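Local coordinates for ABC-type branched-chain amino acid transport systems periplasmic component-like protein (Thermomonospora curvata, PDB 4N03) that binds palmitic acid and probably serves as the substrate-binding component of an ABC transporter that takes up fatty acids, at residues A56-Y61 against A77-H82; K51-A56 against H105-P110; E198-P203 against E221-I226. All coordinates share one frame; numbering follows the deposited sequence. Where two conformers were deposited one is given.

After strand 33-40 the chain forms helix 47-66, whose first half opens contact 2 and whose second half opens contact 1, with Ala56 common to both. The chain returns along strand 74-81, and 77-82 closes contact 1, fastening the helix over this edge strand. It then runs through helix 86-96 to 105-110, where contact 2 closes; the smaller loop thus sits within the larger, and both tie one helix to the same four-stranded parallel sheet. His82 NE2 joins the two at Leu107 O. Contact 3 follows later and separately, linking 198-203 to 221-226 in the seven-stranded mixed sheet, its centre about 30 Å from that of contact 2.

Contact 1 (A56-Y61 against A77-H82); sequences AQQLYY and AVVRDH
Gln58 is the first residue of 56-61 to meet the strand. It has two conformers, and the bonds described belong to one of them. The chain leaves with CG beside the backbone N and bends at chi2 (-75°), which brings the amide to Ala77. NE2 sends a straight but weak hydrogen bond to Ala77 O, 3.4 Å long, while also lying 3.3 Å from Val79 CG2. On the other arm OE1 accepts from a water at 2.7 Å, and that water in turn accepts from Ala77 N, also at 2.7 Å. The amide therefore serves both backbone polar atoms of Ala77, one directly and one through water. Further along the helix, Tyr61 brings CD2 to 4.0 Å from Ala77 CB. Gln57, the residue before Gln58, holds the hydroxyl of this tyrosine: Tyr61 OH donates to Gln57 OE1 at 2.7 Å, from above the carbonyl plane of that amide, which helps fix the ring; Gln57 NE2 is taken by Pro104 O. Ile38 of the neighbouring strand touches both Gln58 and Ala77. Helix and strand run almost antiparallel, at 171°, as the connecting helix and second strand do in a beta-alpha-beta crossover, here strand 33-40, helix 47-66 and strand 74-81.

Contact 2 (K51-A56 against H105-P110); sequences KSITQA and HFLGSP. With PLM (palmitic acid), chain B.
Ile53 sets its CG2 methyl squarely over the His105 imidazole, 3.4 Å from the ring centroid and 8° off the normal, a CH-pi contact. With CG1 beside the backbone N (chi1 -63°), CG2 is the branch turned onto the ring, and CD1 is left to reach forward to Leu107 CD1 at 4.3 Å. The opposite face of the imidazole has Leu107 N 3.8 Å above its plane, offset toward the rim, so the ring is sandwiched between the helix and its own strand. Thr54 comes in beside the isoleucine, OG1 lying 3.8 Å from His105 CD2, although the hydrogen-bond partner of that hydroxyl is Gly50 O.

Outward from this shell, His105 NE2 is hydrogen-bonded to Thr40 OG1 on the adjacent strand, which helps fix the rotation of the ring. With an alanine in place of His105, the face under Ile53 CG2 would be lost and Thr40 OG1 would probably be left without its imidazole partner. The palmitic acid runs past Ile53 CD1 and Leu107 to Ser109. Ile53 CD1 is 4.1 Å from its C7, and Leu107 CG is 3.8 Å from its C5. At its head, Ser109 N donates to O2 at 2.8 Å, nearly straight at 170°, and Ser109 OG donates to O1 at 2.7 Å; Tyr84 and Tyr148 also bond to the ligand through their hydroxyls. Gly108 occupies the N-cap position of helix 109-122, so the carboxylate sits at a helix N terminus, whose dipole would probably favour a negative charge. Acyl chain against the helix and strand, acid group at the first turn of the next helix: this is the ligand pocket of a periplasmic-binding-protein fold, here holding a fatty acid.

Contact 3 (E198-P203 against E221-I226); sequences EVFELP and EKVDAI
Glu221 lies flat over the Phe200 ring, next to the Schellman motif that closes helix 212-220, in which Lys222 has the positive phi. This is the alpha/beta lobe built on the seven-stranded sheet: Phe200 belongs to edge strand 198-204, and the segment 221-226 leads into strand 225-229, with strand 170-176 between the two. Taken from its base, the glutamate first brings CB to 4.0 Å from Phe200 CD2, near the rim of the ring. CG then settles over the middle, 3.5 Å from the ring centroid and 3° off the normal, a CH-pi contact close to perpendicular. A bend at chi2 (-78°) carries the chain on across the same face to the CD1/CE1 side, placing CD 3.9 Å from Phe200 CD1. The carboxylate ends up stacked on the ring, their planes 15° apart, with OE2 4.2 Å from Phe200 CE1. The stem packs on the ring, and OE1 is paired with Lys170 in a salt bridge. Ala217 of the helix also touches the phenylalanine. Beyond the turn, Val223 adds an apolar touch, its CG1 4.3 Å from Phe200 CD2.

Contact 1 (A56-Y61 against A77-H82)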
loop_
_atom_site.group_PDB
_atom_site.type_symbol
_atom_site.label_atom_id
_atom_site.label_comp_id
_atom_site.label_asym_id
_atom_site.label_seq_id
_atom_site.Cartn_x
_atom_site.Cartn_y
_atom_site.Cartn_z
ATOM N N ALA A 56 2.264 -13.596 -0.861
ATOM C CA ALA A 56 3.472 -13.309 -0.139
ATOM C C ALA A 56 3.335 -13.468 1.356
ATOM O O ALA A 56 4.256 -13.947 2.031
ATOM C CB ALA A 56 4.038 -11.939 -0.487
ATOM N N GLN A 57 2.169 -13.102 1.885
ATOM C CA GLN A 57 1.862 -13.351 3.300
ATOM C C GLN A 57 1.858 -14.872 3.555
ATOM O O GLN A 57 2.435 -15.299 4.547
ATOM C CB GLN A 57 0.507 -12.758 3.688
ATOM C CG GLN A 57 0.494 -11.229 3.730
ATOM C CD GLN A 57 -0.086 -10.656 4.981
ATOM O OE1 GLN A 57 -0.749 -11.315 5.765
ATOM N NE2 GLN A 57 0.131 -9.349 5.166
ATOM N N GLN A 58 1.193 -15.634 2.703
ATOM C CA GLN A 58 1.139 -17.088 2.903
ATOM C C GLN A 58 2.591 -17.691 2.843
ATOM O O GLN A 58 2.913 -18.615 3.616
ATOM C CB GLN A 58 0.112 -17.795 1.955
ATOM C CG GLN A 58 -1.396 -17.380 1.983
ATOM C CD GLN A 58 -2.296 -17.843 3.176
ATOM O OE1 GLN A 58 -1.972 -18.759 3.922
ATOM N NE2 GLN A 58 -3.458 -17.191 3.336
ATOM N N LEU A 59 3.440 -17.183 1.983
ATOM C CA LEU A 59 4.818 -17.622 1.929
ATOM C C LEU A 59 5.522 -17.399 3.255
ATOM O O LEU A 59 6.172 -18.326 3.798
ATOM C CB LEU A 59 5.558 -16.869 0.821
ATOM C CG LEU A 59 7.051 -17.213 0.703
ATOM C CD1 LEU A 59 7.370 -18.633 0.346
ATOM C CD2 LEU A 59 7.708 -16.256 -0.279
ATOM N N TYR A 60 5.383 -16.199 3.800
ATOM C CA TYR A 60 5.992 -15.885 5.084
ATOM C C TYR A 60 5.463 -16.851 6.186
ATOM O O TYR A 60 6.231 -17.409 6.967
ATOM C CB TYR A 60 5.699 -14.404 5.465
ATOM C CG TYR A 60 6.655 -13.862 6.508
ATOM C CD1 TYR A 60 6.524 -14.195 7.864
ATOM C CD2 TYR A 60 7.704 -13.036 6.156
ATOM C CE1 TYR A 60 7.447 -13.719 8.800
ATOM C CE2 TYR A 60 8.621 -12.584 7.057
ATOM C CZ TYR A 60 8.474 -12.904 8.396
ATOM O OH TYR A 60 9.409 -12.455 9.283
ATOM N N TYR A 61 4.144 -17.007 6.271
ATOM C CA TYR A 61 3.562 -17.819 7.332
ATOM C C TYR A 61 3.990 -19.281 7.160
ATOM O O TYR A 61 4.230 -19.948 8.158
ATOM C CB TYR A 61 2.040 -17.714 7.386
ATOM C CG TYR A 61 1.533 -16.299 7.583
ATOM C CD1 TYR A 61 2.186 -15.408 8.425
ATOM C CD2 TYR A 61 0.455 -15.830 6.883
ATOM C CE1 TYR A 61 1.759 -14.111 8.579
ATOM C CE2 TYR A 61 0.008 -14.505 7.049
ATOM C CZ TYR A 61 0.682 -13.649 7.879
ATOM O OH TYR A 61 0.331 -12.330 8.038
ATOM N N ALA A 77 -3.947 -18.470 7.963
ATOM C CA ALA A 77 -4.518 -17.251 7.415
ATOM C C ALA A 77 -5.731 -17.568 6.574
ATOM O O ALA A 77 -5.621 -18.385 5.633
ATOM C CB ALA A 77 -3.507 -16.530 6.557
ATOM N N VAL A 78 -6.877 -17.041 6.964
ATOM C CA VAL A 78 -8.095 -17.183 6.197
ATOM C C VAL A 78 -8.275 -15.970 5.313
ATOM O O VAL A 78 -8.004 -14.851 5.723
ATOM C CB VAL A 78 -9.341 -17.424 7.058
ATOM C CG1 VAL A 78 -9.131 -18.632 7.942
ATOM C CG2 VAL A 78 -9.704 -16.239 7.909
ATOM N N VAL A 79 -8.641 -16.247 4.068
ATOM C CA VAL A 79 -8.628 -15.245 3.023
ATOM C C VAL A 79 -10.012 -15.004 2.504
ATOM O O VAL A 79 -10.680 -15.948 2.087
ATOM C CB VAL A 79 -7.698 -15.626 1.844
ATOM C CG1 VAL A 79 -7.755 -14.601 0.737
ATOM C CG2 VAL A 79 -6.290 -15.819 2.330
ATOM N N ARG A 80 -10.420 -13.728 2.489
ATOM C CA ARG A 80 -11.682 -13.288 1.905
ATOM C C ARG A 80 -11.444 -12.213 0.845
ATOM O O ARG A 80 -10.553 -11.380 0.971
ATOM C CB ARG A 80 -12.640 -12.736 2.948
ATOM C CG ARG A 80 -13.258 -13.783 3.855
ATOM C CD ARG A 80 -14.346 -14.554 3.136
ATOM N NE ARG A 80 -15.029 -15.417 4.082
ATOM C CZ ARG A 80 -14.553 -16.575 4.503
ATOM N NH1 ARG A 80 -13.406 -17.034 4.028
ATOM N NH2 ARG A 80 -15.245 -17.270 5.384
ATOM N N ASP A 81 -12.260 -12.246 -0.199
ATOM C CA ASP A 81 -12.186 -11.326 -1.347
ATOM C C ASP A 81 -13.331 -10.329 -1.272
ATOM O O ASP A 81 -14.483 -10.721 -1.443
ATOM C CB ASP A 81 -12.245 -12.136 -2.637
ATOM C CG ASP A 81 -12.226 -11.286 -3.874
ATOM O OD1 ASP A 81 -11.834 -10.112 -3.821
ATOM O OD2 ASP A 81 -12.622 -11.779 -4.935
ATOM N N HIS A 82 -13.045 -9.047 -1.015
ATOM C CA HIS A 82 -14.080 -8.035 -1.047
ATOM C C HIS A 82 -14.268 -7.400 -2.405
ATOM O O HIS A 82 -15.180 -6.576 -2.559
ATOM C CB HIS A 82 -13.874 -6.960 0.030
ATOM C CG HIS A 82 -12.569 -6.263 -0.015
ATOM N ND1 HIS A 82 -12.089 -5.607 -1.134
ATOM C CD2 HIS A 82 -11.671 -6.033 0.980
ATOM C CE1 HIS A 82 -10.954 -5.012 -0.819
ATOM N NE2 HIS A 82 -10.671 -5.271 0.443
HETATM O O HOH W 1 -2.650 -20.056 6.167
#

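Contact 2 (K51-A56 against H105-P110)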
loop_
_atom_site.group_PDB
_atom_site.type_symbol
_atom_site.label_atom_id
_atom_site.label_comp_id
_atom_site.label_asym_id
_atom_site.label_seq_id
_atom_site.Cartn_x
_atom_site.Cartn_y
_atom_site.Cartn_z
ATOM N N LYS A 51 -3.677 -10.610 -5.084
ATOM C CA LYS A 51 -3.131 -11.959 -5.163
ATOM C C LYS A 51 -1.704 -11.999 -4.721
ATOM O O LYS A 51 -1.312 -12.874 -3.928
ATOM C CB LYS A 51 -3.315 -12.526 -6.560
ATOM C CG LYS A 51 -2.908 -13.979 -6.698
ATOM C CD LYS A 51 -3.100 -14.513 -8.113
ATOM C CE LYS A 51 -2.749 -16.012 -8.162
ATOM N NZ LYS A 51 -3.027 -16.568 -9.481
ATOM N N SER A 52 -0.873 -11.069 -5.213
ATOM C CA SER A 52 0.523 -11.069 -4.849
ATOM C C SER A 52 0.713 -10.841 -3.372
ATOM O O SER A 52 1.574 -11.504 -2.738
ATOM C CB SER A 52 1.267 -10.009 -5.617
ATOM O OG SER A 52 1.260 -10.260 -6.996
ATOM N N ILE A 53 -0.006 -9.853 -2.820
ATOM C CA ILE A 53 0.115 -9.551 -1.402
ATOM C C ILE A 53 -0.251 -10.770 -0.546
ATOM O O ILE A 53 0.435 -11.131 0.394
ATOM C CB ILE A 53 -0.731 -8.324 -1.029
ATOM C CG1 ILE A 53 -0.222 -7.081 -1.752
ATOM C CG2 ILE A 53 -0.700 -8.101 0.454
ATOM C CD1 ILE A 53 -1.222 -5.945 -1.761
ATOM N N THR A 54 -1.375 -11.355 -0.905
ATOM C CA THR A 54 -1.918 -12.496 -0.180
ATOM C C THR A 54 -0.969 -13.706 -0.248
ATOM O O THR A 54 -0.722 -14.349 0.761
ATOM C CB THR A 54 -3.291 -12.839 -0.712
ATOM O OG1 THR A 54 -4.136 -11.728 -0.468
ATOM C CG2 THR A 54 -3.902 -14.044 -0.037
ATOM N N GLN A 55 -0.447 -13.963 -1.439
ATOM C CA GLN A 55 0.476 -15.066 -1.594
ATOM C C GLN A 55 1.762 -14.834 -0.885
ATOM O O GLN A 55 2.364 -15.782 -0.340
ATOM C CB GLN A 55 0.718 -15.358 -3.097
ATOM C CG GLN A 55 -0.504 -16.000 -3.727
ATOM C CD GLN A 55 -0.321 -16.512 -5.146
ATOM O OE1 GLN A 55 -1.126 -17.341 -5.602
ATOM N NE2 GLN A 55 0.658 -16.027 -5.853
ATOM N N ALA A 56 2.264 -13.596 -0.861
ATOM C CA ALA A 56 3.472 -13.309 -0.139
ATOM C C ALA A 56 3.335 -13.468 1.356
ATOM O O ALA A 56 4.256 -13.947 2.031
ATOM C CB ALA A 56 4.038 -11.939 -0.487
ATOM N N HIS A 105 -3.587 -8.263 6.626
ATOM C CA HIS A 105 -3.748 -7.652 5.308
ATOM C C HIS A 105 -5.199 -7.321 5.107
ATOM O O HIS A 105 -6.050 -8.193 5.086
ATOM C CB HIS A 105 -3.243 -8.577 4.182
ATOM C CG HIS A 105 -3.556 -8.061 2.812
ATOM N ND1 HIS A 105 -3.288 -6.773 2.419
ATOM C CD2 HIS A 105 -4.131 -8.660 1.744
ATOM C CE1 HIS A 105 -3.718 -6.603 1.183
ATOM N NE2 HIS A 105 -4.218 -7.733 0.738
ATOM N N PHE A 106 -5.500 -6.022 4.967
ATOM C CA PHE A 106 -6.836 -5.537 4.645
ATOM C C PHE A 106 -6.628 -4.520 3.509
ATOM O O PHE A 106 -6.112 -3.408 3.737
ATOM C CB PHE A 106 -7.444 -4.879 5.863
ATOM C CG PHE A 106 -8.953 -4.878 5.855
ATOM C CD1 PHE A 106 -9.682 -4.615 4.700
ATOM C CD2 PHE A 106 -9.639 -5.090 7.011
ATOM C CE1 PHE A 106 -11.067 -4.630 4.726
ATOM C CE2 PHE A 106 -11.019 -5.128 7.035
ATOM C CZ PHE A 106 -11.745 -4.883 5.889
ATOM N N LEU A 107 -6.967 -4.906 2.285
ATOM C CA LEU A 107 -6.689 -4.062 1.127
ATOM C C LEU A 107 -7.738 -2.952 1.014
ATOM O O LEU A 107 -8.921 -3.220 1.059
ATOM C CB LEU A 107 -6.720 -4.897 -0.151
ATOM C CG LEU A 107 -6.212 -4.176 -1.399
ATOM C CD1 LEU A 107 -5.467 -5.168 -2.284
ATOM C CD2 LEU A 107 -7.328 -3.505 -2.178
ATOM N N GLY A 108 -7.280 -1.743 0.763
ATOM C CA GLY A 108 -8.150 -0.687 0.295
ATOM C C GLY A 108 -8.577 0.344 1.326
ATOM O O GLY A 108 -9.042 -0.012 2.399
ATOM N N SER A 109 -8.448 1.637 0.984
ATOM C CA SER A 109 -8.751 2.697 1.932
ATOM C C SER A 109 -10.234 2.760 2.300
ATOM O O SER A 109 -10.554 2.755 3.505
ATOM C CB SER A 109 -8.201 4.056 1.477
ATOM O OG SER A 109 -6.793 4.025 1.406
ATOM N N PRO A 110 -11.137 2.807 1.332
ATOM C CA PRO A 110 -12.549 2.884 1.748
ATOM C C PRO A 110 -13.042 1.661 2.477
ATOM O O PRO A 110 -13.966 1.727 3.297
ATOM C CB PRO A 110 -13.290 3.112 0.447
ATOM C CG PRO A 110 -12.281 3.696 -0.491
ATOM C CD PRO A 110 -10.992 2.992 -0.124
HETATM C C1 PLM B . -6.546 2.321 -1.787
HETATM O O1 PLM B . -5.881 2.873 -0.871
HETATM O O2 PLM B . -7.777 2.110 -1.743
HETATM C C2 PLM B . -5.790 1.713 -2.946
HETATM C C3 PLM B . -5.258 0.292 -2.472
HETATM C C4 PLM B . -4.298 -0.340 -3.453
HETATM C C5 PLM B . -3.854 -1.699 -3.033
HETATM C C6 PLM B . -2.792 -2.423 -3.889
HETATM C C7 PLM B . -1.395 -2.125 -3.362
HETATM C C8 PLM B . -0.255 -2.611 -4.215
HETATM C C9 PLM B . 1.109 -2.592 -3.551
HETATM C CA PLM B . 1.913 -1.284 -3.735
HETATM C CB PLM B . 3.141 -1.322 -2.740
HETATM C CC PLM B . 3.198 -0.037 -1.862
HETATM C CD PLM B . 3.967 -0.198 -0.567
HETATM C CE PLM B . 4.027 1.014 0.353
HETATM C CF PLM B . 4.240 0.578 1.811
HETATM C CG PLM B . 5.690 0.354 2.201
#

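Contact 3 (E198-P203 against E221-I226)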
loop_
_atom_site.group_PDB
_atom_site.type_symbol
_atom_site.label_atom_id
_atom_site.label_comp_id
_atom_site.label_asym_id
_atom_site.label_seq_id
_atom_site.Cartn_x
_atom_site.Cartn_y
_atom_site.Cartn_z
ATOM N N GLU A 198 -0.915 25.563 -10.297
ATOM C CA GLU A 198 -2.360 25.411 -10.357
ATOM C C GLU A 198 -2.710 23.914 -10.405
ATOM O O GLU A 198 -1.873 23.072 -10.810
ATOM C CB GLU A 198 -2.897 26.081 -11.647
ATOM C CG GLU A 198 -2.662 27.594 -11.769
ATOM C CD GLU A 198 -3.317 28.163 -13.030
ATOM O OE1 GLU A 198 -4.384 27.638 -13.432
ATOM O OE2 GLU A 198 -2.793 29.153 -13.590
ATOM N N VAL A 199 -3.906 23.541 -9.983
ATOM C CA VAL A 199 -4.366 22.151 -10.020
ATOM C C VAL A 199 -5.717 22.057 -10.707
ATOM O O VAL A 199 -6.623 22.831 -10.382
ATOM C CB VAL A 199 -4.493 21.520 -8.607
ATOM C CG1 VAL A 199 -4.857 20.047 -8.663
ATOM C CG2 VAL A 199 -3.182 21.671 -7.863
ATOM N N PHE A 200 -5.849 21.137 -11.634
ATOM C CA PHE A 200 -7.084 20.786 -12.280
ATOM C C PHE A 200 -7.446 19.389 -11.782
ATOM O O PHE A 200 -6.642 18.428 -11.905
ATOM C CB PHE A 200 -6.911 20.787 -13.808
ATOM C CG PHE A 200 -8.074 20.244 -14.569
ATOM C CD1 PHE A 200 -9.309 20.752 -14.413
ATOM C CD2 PHE A 200 -7.891 19.193 -15.445
ATOM C CE1 PHE A 200 -10.393 20.242 -15.097
ATOM C CE2 PHE A 200 -8.938 18.697 -16.173
ATOM C CZ PHE A 200 -10.201 19.230 -15.991
ATOM N N GLU A 201 -8.614 19.248 -11.200
ATOM C CA GLU A 201 -9.027 18.035 -10.502
ATOM C C GLU A 201 -10.052 17.220 -11.292
ATOM O O GLU A 201 -11.030 17.789 -11.794
ATOM C CB GLU A 201 -9.691 18.453 -9.171
ATOM C CG GLU A 201 -8.825 19.328 -8.305
ATOM C CD GLU A 201 -9.412 19.678 -6.940
ATOM O OE1 GLU A 201 -10.366 19.010 -6.515
ATOM O OE2 GLU A 201 -8.849 20.643 -6.374
ATOM N N LEU A 202 -9.855 15.905 -11.405
ATOM C CA LEU A 202 -10.730 15.038 -12.193
ATOM C C LEU A 202 -11.105 13.850 -11.362
ATOM O O LEU A 202 -10.368 12.829 -11.376
ATOM C CB LEU A 202 -10.026 14.621 -13.495
ATOM C CG LEU A 202 -9.927 15.651 -14.606
ATOM C CD1 LEU A 202 -9.176 15.144 -15.797
ATOM C CD2 LEU A 202 -11.319 15.980 -15.155
ATOM N N PRO A 203 -12.203 13.839 -10.650
ATOM C CA PRO A 203 -12.608 12.675 -9.886
ATOM C C PRO A 203 -13.109 11.540 -10.781
ATOM O O PRO A 203 -13.783 11.782 -11.778
ATOM C CB PRO A 203 -13.764 13.175 -9.034
ATOM C CG PRO A 203 -14.295 14.325 -9.799
ATOM C CD PRO A 203 -13.124 14.979 -10.453
ATOM N N GLU A 221 -7.415 21.554 -20.797
ATOM C CA GLU A 221 -6.849 22.378 -19.749
ATOM C C GLU A 221 -5.383 22.714 -19.912
ATOM O O GLU A 221 -4.833 23.530 -19.116
ATOM C CB GLU A 221 -7.093 21.727 -18.414
ATOM C CG GLU A 221 -8.484 21.889 -17.908
ATOM C CD GLU A 221 -8.761 23.275 -17.310
ATOM O OE1 GLU A 221 -7.898 23.934 -16.685
ATOM O OE2 GLU A 221 -9.890 23.666 -17.411
ATOM N N LYS A 222 -4.721 22.115 -20.879
ATOM C CA LYS A 222 -3.331 22.387 -21.154
ATOM C C LYS A 222 -2.470 22.157 -19.914
ATOM O O LYS A 222 -1.627 22.962 -19.532
ATOM C CB LYS A 222 -3.151 23.783 -21.736
ATOM C CG LYS A 222 -3.948 24.028 -23.010
ATOM C CD LYS A 222 -3.707 25.438 -23.558
ATOM C CE LYS A 222 -4.384 25.637 -24.904
ATOM N NZ LYS A 222 -3.960 26.885 -25.608
ATOM N N VAL A 223 -2.662 21.022 -19.265
ATOM C CA VAL A 223 -1.867 20.732 -18.081
ATOM C C VAL A 223 -0.399 20.499 -18.466
ATOM O O VAL A 223 -0.080 20.153 -19.606
ATOM C CB VAL A 223 -2.420 19.513 -17.299
ATOM C CG1 VAL A 223 -3.865 19.739 -16.900
ATOM C CG2 VAL A 223 -2.252 18.204 -18.062
ATOM N N ASP A 224 0.489 20.653 -17.512
ATOM C CA ASP A 224 1.905 20.415 -17.674
ATOM C C ASP A 224 2.370 19.086 -17.118
ATOM O O ASP A 224 3.454 18.637 -17.481
ATOM C CB ASP A 224 2.651 21.558 -17.034
ATOM C CG ASP A 224 2.257 22.879 -17.656
ATOM O OD1 ASP A 224 2.632 23.094 -18.838
ATOM O OD2 ASP A 224 1.568 23.705 -16.999
ATOM N N ALA A 225 1.582 18.490 -16.249
ATOM C CA ALA A 225 1.895 17.187 -15.695
ATOM C C ALA A 225 0.597 16.558 -15.333
ATOM O O ALA A 225 -0.386 17.237 -15.026
ATOM C CB ALA A 225 2.800 17.306 -14.457
ATOM N N ILE A 226 0.558 15.224 -15.390
ATOM C CA ILE A 226 -0.641 14.431 -15.130
ATOM C C ILE A 226 -0.368 13.583 -13.919
ATOM O O ILE A 226 0.593 12.805 -13.927
ATOM C CB ILE A 226 -0.989 13.532 -16.334
ATOM C CG1 ILE A 226 -1.256 14.385 -17.591
ATOM C CG2 ILE A 226 -2.169 12.637 -16.015
ATOM C CD1 ILE A 226 -1.302 13.568 -18.875
#